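Local coordinates for uncharacterized protein (PDB 3L7Y) that is uncharacterised but probably acts as a magnesium-dependent phosphatase of the haloacid dehalogenase superfamily and holds a bound magnesium ion, at residues V37-T42 against D245-F250; F74-S79 against L96-E101; N255-L260 against K274-A279; Y265-A270 against A280-K285. One frame throughout, in Å; residues are numbered along the deposited sequence.

Contact 1 of 4, residues V37-T42 against D245-F250; sequences VKVIAT and DHLMAF
Met248 is gripped through both ends of its backbone by residues 37-42: its N donates to Val39 O at 3.0 Å, and its O receives Ala41 N at 2.8 Å. This is the parallel pairing of two inner strands in the Rossmann-like sheet of the haloacid dehalogenase fold. One step further on, Phe250 N bonds to Ala41 O. At the start of the pair His246 O takes two amides, a bond from Lys38 N (2.9 Å) and a weak one from Val39 N.

Side chains sort onto two faces. On one, Val39 CG2 meets Leu247 CD1 at 3.4 Å; this is closer than normal packing and somewhat doubtful, since Val39 is modelled nearly eclipsed (chi1 11°). On the other, Ile40 CG2, anti to the backbone N (CG1 at chi1 -61°), comes in plane to the edge of the Phe250 ring, 4.0 Å from CE1. Thr42 OG1 rests beside Phe250 CB.

Further out, Leu233 and Leu237 of helix 229-239 cover the Val39 and Leu247 face, while Val292 and Val295 of helix 291-301 cover that of Phe250. Both strands run toward magnesium ligands, Asp43 and Asp252. At the far end, Thr243 N holds His246 ND1, and the extended Lys38 chain lays CD over one imidazole face, 4.0 Å above its plane and offset toward the rim.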
loop_
_atom_site.group_PDB
_atom_site.type_symbol
_atom_site.label_atom_id
_atom_site.label_comp_id
_atom_site.label_asym_id
_atom_site.label_seq_id
_atom_site.Cartn_x
_atom_site.Cartn_y
_atom_site.Cartn_z
ATOM N N VAL A 37 16.794 -13.035 -9.497
ATOM C CA VAL A 37 15.780 -12.006 -9.264
ATOM C C VAL A 37 15.670 -11.040 -10.446
ATOM O O VAL A 37 16.679 -10.483 -10.883
ATOM C CB VAL A 37 16.092 -11.213 -7.969
ATOM C CG1 VAL A 37 15.099 -10.075 -7.776
ATOM C CG2 VAL A 37 16.071 -12.143 -6.763
ATOM N N LYS A 38 14.447 -10.845 -10.950
ATOM C CA LYS A 38 14.185 -9.927 -12.064
ATOM C C LYS A 38 13.281 -8.747 -11.686
ATOM O O LYS A 38 13.277 -7.709 -12.348
ATOM C CB LYS A 38 13.624 -10.693 -13.262
ATOM C CG LYS A 38 14.634 -11.711 -13.799
ATOM C CD LYS A 38 14.135 -12.495 -14.999
ATOM C CE LYS A 38 15.113 -13.632 -15.325
ATOM N NZ LYS A 38 14.838 -14.259 -16.648
ATOM N N VAL A 39 12.505 -8.907 -10.626
ATOM C CA VAL A 39 11.750 -7.785 -10.084
ATOM C C VAL A 39 11.877 -7.764 -8.573
ATOM O O VAL A 39 11.877 -8.815 -7.921
ATOM C CB VAL A 39 10.276 -7.714 -10.614
ATOM C CG1 VAL A 39 9.888 -8.975 -11.365
ATOM C CG2 VAL A 39 9.287 -7.344 -9.507
ATOM N N ILE A 40 12.076 -6.563 -8.039
ATOM C CA ILE A 40 12.199 -6.348 -6.608
ATOM C C ILE A 40 11.072 -5.403 -6.207
ATOM O O ILE A 40 10.954 -4.305 -6.750
ATOM C CB ILE A 40 13.537 -5.692 -6.257
ATOM C CG1 ILE A 40 14.718 -6.579 -6.682
ATOM C CG2 ILE A 40 13.611 -5.367 -4.752
ATOM C CD1 ILE A 40 16.064 -5.965 -6.378
ATOM N N ALA A 41 10.249 -5.829 -5.260
ATOM C CA ALA A 41 9.080 -5.057 -4.858
ATOM C C ALA A 41 9.156 -4.787 -3.382
ATOM O O ALA A 41 9.404 -5.689 -2.599
ATOM C CB ALA A 41 7.792 -5.832 -5.187
ATOM N N THR A 42 8.946 -3.546 -2.981
ATOM C CA THR A 42 8.987 -3.261 -1.560
ATOM C C THR A 42 7.832 -2.425 -1.047
ATOM O O THR A 42 7.417 -1.431 -1.662
ATOM C CB THR A 42 10.278 -2.551 -1.167
ATOM O OG1 THR A 42 10.345 -2.453 0.258
ATOM C CG2 THR A 42 10.310 -1.153 -1.765
ATOM N N ASP A 245 8.976 -16.912 -9.344
ATOM C CA ASP A 245 10.298 -17.424 -8.996
ATOM C C ASP A 245 11.372 -16.348 -9.121
ATOM O O ASP A 245 12.455 -16.473 -8.540
ATOM C CB ASP A 245 10.663 -18.645 -9.842
ATOM C CG ASP A 245 9.878 -19.885 -9.449
ATOM O OD1 ASP A 245 9.322 -19.933 -8.326
ATOM O OD2 ASP A 245 9.817 -20.817 -10.276
ATOM N N HIS A 246 11.067 -15.292 -9.876
ATOM C CA HIS A 246 11.997 -14.183 -10.076
ATOM C C HIS A 246 11.651 -12.993 -9.189
ATOM O O HIS A 246 12.283 -11.934 -9.268
ATOM C CB HIS A 246 11.957 -13.711 -11.533
ATOM C CG HIS A 246 11.861 -14.826 -12.526
ATOM N ND1 HIS A 246 10.733 -15.051 -13.288
ATOM C CD2 HIS A 246 12.754 -15.781 -12.883
ATOM C CE1 HIS A 246 10.938 -16.092 -14.075
ATOM N NE2 HIS A 246 12.155 -16.552 -13.848
ATOM N N LEU A 247 10.623 -13.150 -8.372
ATOM C CA LEU A 247 10.169 -12.047 -7.529
ATOM C C LEU A 247 10.852 -12.033 -6.158
ATOM O O LEU A 247 10.866 -13.037 -5.444
ATOM C CB LEU A 247 8.638 -12.066 -7.394
ATOM C CG LEU A 247 8.036 -10.928 -6.566
ATOM C CD1 LEU A 247 8.420 -9.566 -7.152
ATOM C CD2 LEU A 247 6.526 -11.051 -6.494
ATOM N N MET A 248 11.455 -10.901 -5.821
ATOM C CA MET A 248 11.891 -10.636 -4.461
ATOM C C MET A 248 11.005 -9.514 -3.922
ATOM O O MET A 248 10.778 -8.528 -4.620
ATOM C CB MET A 248 13.364 -10.216 -4.442
ATOM C CG MET A 248 13.855 -9.665 -3.106
ATOM S SD MET A 248 15.531 -8.972 -3.222
ATOM C CE MET A 248 16.482 -10.492 -3.233
ATOM N N ALA A 249 10.507 -9.665 -2.696
ATOM C CA ALA A 249 9.543 -8.725 -2.130
ATOM C C ALA A 249 9.719 -8.547 -0.626
ATOM O O ALA A 249 10.019 -9.511 0.081
ATOM C CB ALA A 249 8.128 -9.186 -2.436
ATOM N N PHE A 250 9.524 -7.314 -0.152
ATOM C CA PHE A 250 9.671 -6.954 1.261
ATOM C C PHE A 250 8.379 -6.378 1.836
ATOM O O PHE A 250 7.733 -5.590 1.182
ATOM C CB PHE A 250 10.760 -5.885 1.421
ATOM C CG PHE A 250 12.110 -6.305 0.901
ATOM C CD1 PHE A 250 12.423 -6.142 -0.437
ATOM C CD2 PHE A 250 13.055 -6.852 1.758
ATOM C CE1 PHE A 250 13.653 -6.515 -0.933
ATOM C CE2 PHE A 250 14.305 -7.235 1.282
ATOM C CZ PHE A 250 14.604 -7.073 -0.068
#

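Contact 2 of 4, residues F74-S79 against L96-E101; sequences FVVASS and LTFVGE
Phe74 opens the ladder: its O receives Thr97 N at 3.2 Å, and its ring lies alongside Leu96, both side chains pointing the same way. Val75 likewise runs alongside Thr97, CG2 against CB, and sends CG1 obliquely to Val99 CG2 at 3.9 Å. Val76 then bonds from both backbone ends, N to Thr97 O (2.8 Å) and O from Val99 N (2.6 Å). On the reverse face its CB lies 3.7 Å from Phe98 CD1; with CG1 anti to the backbone N (chi1 174°), CG1 and CG2 both lie against the CD1-CE1 side of that ring. Ala77 places CB 4.2 Å from Val99 CB. Ser78 N bonds to Val99 O, and the Ser78 side chain comes to about 5 Å from those of the magnesium ligands Asp43 and Asp45 (nearest atoms), its OG turned to Asn80 N. Beyond it, Lys184 NZ bonds Ser79 O and salt-bridges Glu101 OE1.

This is a beta-alpha-beta unit, strands 73-77 and 97-100 joined through helix 82-86. Leu236 of helix 229-239 packs on Val75, Thr97 and Val99. Phe98 meets Tyr82 edge-to-face on the other side, Met44 of helix 44-48 touches Val76 and Ser78, and strands 39-42 and 105-108 flank the pair.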
loop_
_atom_site.group_PDB
_atom_site.type_symbol
_atom_site.label_atom_id
_atom_site.label_comp_id
_atom_site.label_asym_id
_atom_site.label_seq_id
_atom_site.Cartn_x
_atom_site.Cartn_y
_atom_site.Cartn_z
ATOM N N PHE A 74 12.376 -2.383 -10.388
ATOM C CA PHE A 74 12.139 -1.993 -9.002
ATOM C C PHE A 74 10.735 -1.434 -8.829
ATOM O O PHE A 74 10.342 -0.487 -9.515
ATOM C CB PHE A 74 13.190 -0.994 -8.493
ATOM C CG PHE A 74 13.101 -0.730 -7.008
ATOM C CD1 PHE A 74 13.787 -1.526 -6.099
ATOM C CD2 PHE A 74 12.306 0.306 -6.519
ATOM C CE1 PHE A 74 13.688 -1.284 -4.733
ATOM C CE2 PHE A 74 12.206 0.554 -5.152
ATOM C CZ PHE A 74 12.892 -0.246 -4.259
ATOM N N VAL A 75 9.993 -2.034 -7.907
ATOM C CA VAL A 75 8.579 -1.726 -7.714
ATOM C C VAL A 75 8.306 -1.237 -6.294
ATOM O O VAL A 75 8.630 -1.909 -5.320
ATOM C CB VAL A 75 7.707 -2.975 -8.001
ATOM C CG1 VAL A 75 6.237 -2.689 -7.749
ATOM C CG2 VAL A 75 7.939 -3.486 -9.429
ATOM N N VAL A 76 7.721 -0.052 -6.185
ATOM C CA VAL A 76 7.250 0.461 -4.916
ATOM C C VAL A 76 5.788 0.014 -4.734
ATOM O O VAL A 76 4.944 0.342 -5.556
ATOM C CB VAL A 76 7.364 2.001 -4.905
ATOM C CG1 VAL A 76 6.755 2.593 -3.655
ATOM C CG2 VAL A 76 8.823 2.417 -5.052
ATOM N N ALA A 77 5.502 -0.764 -3.687
ATOM C CA ALA A 77 4.164 -1.340 -3.493
ATOM C C ALA A 77 3.566 -0.940 -2.147
ATOM O O ALA A 77 3.959 -1.463 -1.106
ATOM C CB ALA A 77 4.208 -2.867 -3.631
ATOM N N SER A 78 2.603 -0.019 -2.168
ATOM C CA SER A 78 2.145 0.605 -0.933
ATOM C C SER A 78 0.627 0.848 -0.930
ATOM O O SER A 78 -0.002 0.947 -1.983
ATOM C CB SER A 78 2.912 1.923 -0.718
ATOM O OG SER A 78 2.442 2.652 0.410
ATOM N N SER A 79 0.041 0.955 0.254
ATOM C CA SER A 79 -1.344 1.384 0.341
ATOM C C SER A 79 -1.504 2.871 -0.010
ATOM O O SER A 79 -2.582 3.294 -0.427
ATOM C CB SER A 79 -1.901 1.121 1.732
ATOM O OG SER A 79 -1.354 2.023 2.667
ATOM N N LEU A 96 10.849 4.208 -12.066
ATOM C CA LEU A 96 10.375 3.112 -11.227
ATOM C C LEU A 96 8.941 2.734 -11.570
ATOM O O LEU A 96 8.275 3.432 -12.316
ATOM C CB LEU A 96 10.485 3.474 -9.741
ATOM C CG LEU A 96 11.738 4.185 -9.234
ATOM C CD1 LEU A 96 11.496 4.658 -7.820
ATOM C CD2 LEU A 96 12.988 3.280 -9.306
ATOM N N THR A 97 8.481 1.611 -11.034
ATOM C CA THR A 97 7.077 1.253 -11.128
ATOM C C THR A 97 6.463 1.392 -9.747
ATOM O O THR A 97 7.079 1.021 -8.745
ATOM C CB THR A 97 6.887 -0.183 -11.622
ATOM O OG1 THR A 97 7.403 -0.302 -12.949
ATOM C CG2 THR A 97 5.388 -0.565 -11.605
ATOM N N PHE A 98 5.250 1.926 -9.702
ATOM C CA PHE A 98 4.565 2.185 -8.447
ATOM C C PHE A 98 3.252 1.425 -8.391
ATOM O O PHE A 98 2.455 1.484 -9.328
ATOM C CB PHE A 98 4.248 3.678 -8.334
ATOM C CG PHE A 98 5.444 4.550 -8.064
ATOM C CD1 PHE A 98 5.823 4.839 -6.773
ATOM C CD2 PHE A 98 6.160 5.106 -9.100
ATOM C CE1 PHE A 98 6.903 5.659 -6.512
ATOM C CE2 PHE A 98 7.243 5.924 -8.849
ATOM C CZ PHE A 98 7.614 6.201 -7.549
ATOM N N VAL A 99 3.031 0.710 -7.298
ATOM C CA VAL A 99 1.719 0.132 -7.016
ATOM C C VAL A 99 1.174 0.889 -5.811
ATOM O O VAL A 99 1.707 0.754 -4.696
ATOM C CB VAL A 99 1.818 -1.385 -6.693
ATOM C CG1 VAL A 99 0.440 -1.955 -6.296
ATOM C CG2 VAL A 99 2.388 -2.141 -7.884
ATOM N N GLY A 100 0.149 1.717 -6.035
ATOM C CA GLY A 100 -0.469 2.456 -4.947
ATOM C C GLY A 100 -1.864 1.950 -4.620
ATOM O O GLY A 100 -2.422 1.162 -5.372
ATOM N N GLU A 101 -2.435 2.419 -3.512
ATOM C CA GLU A 101 -3.801 2.048 -3.116
ATOM C C GLU A 101 -3.926 0.544 -2.833
ATOM O O GLU A 101 -5.026 -0.021 -2.851
ATOM C CB GLU A 101 -4.821 2.484 -4.173
ATOM C CG GLU A 101 -4.609 3.891 -4.749
ATOM C CD GLU A 101 -4.922 5.020 -3.780
ATOM O OE1 GLU A 101 -5.553 4.773 -2.739
ATOM O OE2 GLU A 101 -4.530 6.170 -4.072
#

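Contact 3 of 4, residues N255-L260 against K274-A279; sequences NDIEML and KNVKAA
Ile257 and Ala279 lose the most surface in this meeting of two short helices, and Leu260 comes third. The small Ala279 sits where the backbones come nearest: its CB lies 3.8 Å from Ile257 CG2 and 4.2 Å from Leu260 CB, so one methyl touches side chains from successive turns of the other helix. Leu260 CB also lies 3.8 Å from Ala279 O, a plain van der Waals approach, and Leu260 CA and Ala279 CA are 5.9 Å apart.

Ile257 forms the outer side of the interface. Its CG1 is directed away from its own carbonyl carbon (chi1 -72°) and carries the chain across toward the start of the partner helix, where CG1 faces Val276 CG2 at 4.3 Å and CD1 reaches Asn275 OD1 at 4.0 Å. The isoleucine and asparagine side chains cross at about a right angle, at the more exposed margin.

Leu260 forms the inner side. Its CD2 meets Val276 CG1 at 3.7 Å, again with the side chains nearly perpendicular. The two segments are held by van der Waals contact, mostly between apolar carbons, without hydrogen bonds between them. Asp256 bonds elsewhere: OD1 makes a salt bridge with Lys229, and OD2 accepts the amides of Asp252 and Gly253, tying the beginning of the first segment to the loop that bears a magnesium ligand.

In the fold, Met259 turns to Lys229 and Leu233 of helix 229-239, while Leu260 rests on Ser266 and Lys277 on Ala268, both of strand 265-268, which links the two helices in sequence.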
loop_
_atom_site.group_PDB
_atom_site.type_symbol
_atom_site.label_atom_id
_atom_site.label_comp_id
_atom_site.label_asym_id
_atom_site.label_seq_id
_atom_site.Cartn_x
_atom_site.Cartn_y
_atom_site.Cartn_z
ATOM N N ASN A 255 -1.413 -6.044 4.897
ATOM C CA ASN A 255 -1.643 -5.778 3.484
ATOM C C ASN A 255 -0.456 -6.188 2.582
ATOM O O ASN A 255 -0.515 -6.016 1.356
ATOM C CB ASN A 255 -2.000 -4.297 3.256
ATOM C CG ASN A 255 -0.909 -3.342 3.728
ATOM O OD1 ASN A 255 -0.070 -3.701 4.548
ATOM N ND2 ASN A 255 -0.931 -2.109 3.217
ATOM N N ASP A 256 0.603 -6.731 3.187
ATOM C CA ASP A 256 1.735 -7.276 2.434
ATOM C C ASP A 256 1.670 -8.801 2.292
ATOM O O ASP A 256 2.527 -9.404 1.642
ATOM C CB ASP A 256 3.066 -6.932 3.120
ATOM C CG ASP A 256 3.362 -5.454 3.131
ATOM O OD1 ASP A 256 3.148 -4.789 2.093
ATOM O OD2 ASP A 256 3.816 -4.956 4.181
ATOM N N ILE A 257 0.687 -9.439 2.915
ATOM C CA ILE A 257 0.718 -10.904 3.010
ATOM C C ILE A 257 0.530 -11.630 1.674
ATOM O O ILE A 257 1.220 -12.622 1.415
ATOM C CB ILE A 257 -0.254 -11.450 4.078
ATOM C CG1 ILE A 257 0.253 -11.155 5.487
ATOM C CG2 ILE A 257 -0.416 -12.960 3.950
ATOM C CD1 ILE A 257 -0.811 -11.441 6.582
ATOM N N GLU A 258 -0.391 -11.171 0.825
ATOM C CA GLU A 258 -0.544 -11.822 -0.486
ATOM C C GLU A 258 0.734 -11.639 -1.325
ATOM O O GLU A 258 1.146 -12.526 -2.080
ATOM C CB GLU A 258 -1.766 -11.285 -1.249
ATOM C CG GLU A 258 -3.104 -11.443 -0.500
ATOM C CD GLU A 258 -3.394 -10.308 0.474
ATOM O OE1 GLU A 258 -2.536 -9.413 0.641
ATOM O OE2 GLU A 258 -4.491 -10.304 1.078
ATOM N N MET A 259 1.358 -10.476 -1.199
ATOM C CA MET A 259 2.581 -10.217 -1.958
ATOM C C MET A 259 3.712 -11.125 -1.504
ATOM O O MET A 259 4.453 -11.660 -2.323
ATOM C CB MET A 259 3.020 -8.760 -1.799
ATOM C CG MET A 259 4.395 -8.447 -2.411
ATOM S SD MET A 259 4.735 -6.664 -2.429
ATOM C CE MET A 259 5.155 -6.364 -0.712
ATOM N N LEU A 260 3.856 -11.258 -0.189
ATOM C CA LEU A 260 4.882 -12.096 0.401
ATOM C C LEU A 260 4.688 -13.571 0.034
ATOM O O LEU A 260 5.641 -14.254 -0.366
ATOM C CB LEU A 260 4.888 -11.915 1.921
ATOM C CG LEU A 260 5.958 -11.047 2.600
ATOM C CD1 LEU A 260 6.825 -10.257 1.615
ATOM C CD2 LEU A 260 5.338 -10.153 3.688
ATOM N N LYS A 274 4.337 -11.374 13.992
ATOM C CA LYS A 274 4.443 -12.806 13.745
ATOM C C LYS A 274 3.709 -13.289 12.503
ATOM O O LYS A 274 4.245 -14.085 11.732
ATOM C CB LYS A 274 3.956 -13.593 14.968
ATOM C CG LYS A 274 4.541 -13.100 16.280
ATOM C CD LYS A 274 6.034 -12.816 16.159
ATOM C CE LYS A 274 6.865 -14.084 16.268
ATOM N NZ LYS A 274 6.911 -14.614 17.667
ATOM N N ASN A 275 2.476 -12.835 12.317
ATOM C CA ASN A 275 1.674 -13.322 11.198
ATOM C C ASN A 275 2.243 -12.942 9.832
ATOM O O ASN A 275 2.096 -13.689 8.862
ATOM C CB ASN A 275 0.215 -12.857 11.321
ATOM C CG ASN A 275 0.081 -11.342 11.380
ATOM O OD1 ASN A 275 -0.563 -10.734 10.529
ATOM N ND2 ASN A 275 0.686 -10.732 12.389
ATOM N N VAL A 276 2.889 -11.777 9.752
ATOM C CA VAL A 276 3.513 -11.342 8.503
ATOM C C VAL A 276 4.828 -12.109 8.292
ATOM O O VAL A 276 5.192 -12.459 7.175
ATOM C CB VAL A 276 3.768 -9.818 8.492
ATOM C CG1 VAL A 276 4.519 -9.407 7.234
ATOM C CG2 VAL A 276 2.430 -9.035 8.595
ATOM N N LYS A 277 5.545 -12.366 9.372
ATOM C CA LYS A 277 6.708 -13.238 9.277
ATOM C C LYS A 277 6.302 -14.630 8.804
ATOM O O LYS A 277 7.019 -15.263 8.033
ATOM C CB LYS A 277 7.448 -13.288 10.612
ATOM C CG LYS A 277 8.160 -11.974 10.940
ATOM C CD LYS A 277 8.919 -12.043 12.245
ATOM C CE LYS A 277 9.672 -10.762 12.465
ATOM N NZ LYS A 277 10.583 -10.867 13.624
ATOM N N ALA A 278 5.144 -15.105 9.249
ATOM C CA ALA A 278 4.678 -16.426 8.834
ATOM C C ALA A 278 4.520 -16.543 7.324
ATOM O O ALA A 278 4.657 -17.637 6.777
ATOM C CB ALA A 278 3.356 -16.793 9.537
ATOM N N ALA A 279 4.232 -15.417 6.660
ATOM C CA ALA A 279 4.007 -15.395 5.219
ATOM C C ALA A 279 5.303 -15.295 4.410
ATOM O O ALA A 279 5.288 -15.472 3.191
ATOM C CB ALA A 279 3.063 -14.236 4.842
#

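Contact 4 of 4, residues Y265-A270 against A280-K285; sequences YSYAMA and ANYQAK
Tyr267 and Tyr282 set their rings almost parallel, planes at 21°, but slid so far apart that they barely overlap, with centroids 5.0 Å from each other. The nearest carbons of this pair meet in a CH-pi manner: Tyr282 CB lies over a face of the Tyr267 ring, 3.4 Å from CE1. In return Tyr267 OH stands above a Tyr282 face, offset toward the rim. Both rings leave the backbone on the same course, CG opposite the carbonyl carbon (chi1 -73° in Tyr267). Ser266 O lies in plane at the Tyr282 edge, 3.6 Å from CD1, and Tyr282 OH approaches the Tyr265 edge. On the side of Tyr267, which helix 291-301 covers, Met269 SD reaches Ala284 CB.

On the face of Ala268 and Gln283, Ala268 CB touches Ala280 CB at 3.6 Å.

Beneath the side chains runs a short parallel ladder, the pairing of a beta-alpha-beta unit through helix 274-279 that adds strand 282-283 as the outermost on this side of the main sheet. Ser266 O takes Tyr282 N at 2.9 Å, Ala268 N bonds to Tyr282 O, and Ala284 N to Ala268 O, 2.9 Å away.

Ser266 also offers OG to Asn281 N at 3.1 Å, with its carbonyl as a weak second acceptor. This pairing probably helps fix the entry to the edge strand, while the tyrosine carbons lie along one face of the ladder.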
loop_
_atom_site.group_PDB
_atom_site.type_symbol
_atom_site.label_atom_id
_atom_site.label_comp_id
_atom_site.label_asym_id
_atom_site.label_seq_id
_atom_site.Cartn_x
_atom_site.Cartn_y
_atom_site.Cartn_z
ATOM N N TYR A 265 11.246 -15.062 -3.332
ATOM C CA TYR A 265 12.198 -14.410 -2.417
ATOM C C TYR A 265 11.525 -13.348 -1.534
ATOM O O TYR A 265 11.734 -12.124 -1.682
ATOM C CB TYR A 265 13.426 -13.886 -3.165
ATOM C CG TYR A 265 14.049 -14.956 -4.031
ATOM C CD1 TYR A 265 14.832 -15.972 -3.471
ATOM C CD2 TYR A 265 13.818 -14.990 -5.399
ATOM C CE1 TYR A 265 15.390 -16.978 -4.265
ATOM C CE2 TYR A 265 14.360 -15.992 -6.194
ATOM C CZ TYR A 265 15.147 -16.976 -5.626
ATOM O OH TYR A 265 15.681 -17.957 -6.426
ATOM N N SER A 266 10.716 -13.845 -0.602
ATOM C CA SER A 266 9.866 -13.007 0.232
ATOM C C SER A 266 10.529 -12.733 1.573
ATOM O O SER A 266 10.942 -13.671 2.298
ATOM C CB SER A 266 8.517 -13.687 0.437
ATOM O OG SER A 266 8.703 -15.067 0.689
ATOM N N TYR A 267 10.633 -11.443 1.890
ATOM C CA TYR A 267 11.329 -10.977 3.086
ATOM C C TYR A 267 10.376 -10.244 4.024
ATOM O O TYR A 267 9.817 -9.222 3.640
ATOM C CB TYR A 267 12.487 -10.035 2.701
ATOM C CG TYR A 267 13.668 -10.740 2.075
ATOM C CD1 TYR A 267 14.740 -11.169 2.855
ATOM C CD2 TYR A 267 13.691 -11.016 0.720
ATOM C CE1 TYR A 267 15.829 -11.841 2.281
ATOM C CE2 TYR A 267 14.762 -11.680 0.137
ATOM C CZ TYR A 267 15.825 -12.092 0.923
ATOM O OH TYR A 267 16.884 -12.750 0.340
ATOM N N ALA A 268 10.191 -10.763 5.241
ATOM C CA ALA A 268 9.552 -9.987 6.301
ATOM C C ALA A 268 10.610 -9.199 7.050
ATOM O O ALA A 268 11.665 -9.735 7.383
ATOM C CB ALA A 268 8.797 -10.900 7.268
ATOM N N MET A 269 10.334 -7.929 7.322
ATOM C CA MET A 269 11.250 -7.108 8.098
ATOM C C MET A 269 11.346 -7.651 9.521
ATOM O O MET A 269 10.377 -8.207 10.044
ATOM C CB MET A 269 10.787 -5.646 8.108
ATOM C CG MET A 269 10.538 -5.063 6.720
ATOM S SD MET A 269 12.003 -5.176 5.664
ATOM C CE MET A 269 13.151 -4.093 6.526
ATOM N N ALA A 270 12.515 -7.509 10.141
ATOM C CA ALA A 270 12.690 -7.928 11.534
ATOM C C ALA A 270 11.616 -7.334 12.449
ATOM O O ALA A 270 11.272 -7.938 13.469
ATOM C CB ALA A 270 14.080 -7.559 12.048
ATOM N N ALA A 280 6.412 -14.988 5.076
ATOM C CA ALA A 280 7.701 -14.816 4.384
ATOM C C ALA A 280 8.600 -16.044 4.481
ATOM O O ALA A 280 8.521 -16.799 5.432
ATOM C CB ALA A 280 8.452 -13.597 4.928
ATOM N N ASN A 281 9.492 -16.193 3.507
ATOM C CA ASN A 281 10.495 -17.251 3.521
ATOM C C ASN A 281 11.788 -16.827 4.219
ATOM O O ASN A 281 12.497 -17.653 4.781
ATOM C CB ASN A 281 10.809 -17.687 2.084
ATOM C CG ASN A 281 9.647 -18.417 1.427
ATOM O OD1 ASN A 281 9.554 -18.490 0.198
ATOM N ND2 ASN A 281 8.759 -18.973 2.247
ATOM N N TYR A 282 12.095 -15.538 4.168
ATOM C CA TYR A 282 13.320 -15.011 4.751
ATOM C C TYR A 282 13.003 -13.839 5.680
ATOM O O TYR A 282 11.963 -13.191 5.540
ATOM C CB TYR A 282 14.271 -14.524 3.651
ATOM C CG TYR A 282 14.628 -15.536 2.569
ATOM C CD1 TYR A 282 13.800 -15.727 1.469
ATOM C CD2 TYR A 282 15.803 -16.272 2.633
ATOM C CE1 TYR A 282 14.121 -16.641 0.472
ATOM C CE2 TYR A 282 16.134 -17.183 1.635
ATOM C CZ TYR A 282 15.285 -17.355 0.554
ATOM O OH TYR A 282 15.583 -18.252 -0.450
ATOM N N GLN A 283 13.901 -13.560 6.619
ATOM C CA GLN A 283 13.758 -12.385 7.481
ATOM C C GLN A 283 14.876 -11.381 7.186
ATOM O O GLN A 283 16.046 -11.760 7.041
ATOM C CB GLN A 283 13.727 -12.792 8.959
ATOM C CG GLN A 283 13.613 -11.654 9.953
ATOM C CD GLN A 283 13.227 -12.139 11.345
ATOM O OE1 GLN A 283 12.979 -11.346 12.246
ATOM N NE2 GLN A 283 13.166 -13.449 11.515
ATOM N N ALA A 284 14.507 -10.107 7.046
ATOM C CA ALA A 284 15.484 -9.038 6.871
ATOM C C ALA A 284 15.780 -8.371 8.215
ATOM O O ALA A 284 15.083 -8.616 9.199
ATOM C CB ALA A 284 14.956 -8.005 5.873
ATOM N N LYS A 285 16.793 -7.513 8.261
ATOM C CA LYS A 285 16.924 -6.616 9.409
ATOM C C LYS A 285 15.726 -5.686 9.476
ATOM O O LYS A 285 14.836 -5.766 8.642
ATOM C CB LYS A 285 18.221 -5.812 9.361
ATOM C CG LYS A 285 19.352 -6.524 10.056
ATOM C CD LYS A 285 20.032 -7.497 9.136
ATOM C CE LYS A 285 21.388 -6.953 8.744
ATOM N NZ LYS A 285 21.314 -5.479 8.711
#

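From the N terminus, residues 37-42 pair with 245-250, so contact 1 closes the longest loop, about 200 residues, which includes the second, six-stranded sheet. Contact 2 nests inside that loop and, through Ile40 and Thr42 bonding to Val75 and Ala77, extends the same main sheet outward from contact 1. After contact 1 has closed, the chain opens contact 3 at residues 255-260, then contact 4 at strand 265-268; helix 274-279 closes the former and 280-285 the latter, so these two cross. Contact 4 extends the sheet in the other direction, Tyr265 and Tyr267 bonding to Ala249, and contact 3 joins the helices beside it. Lys277 links both through Gln283 and Ala270.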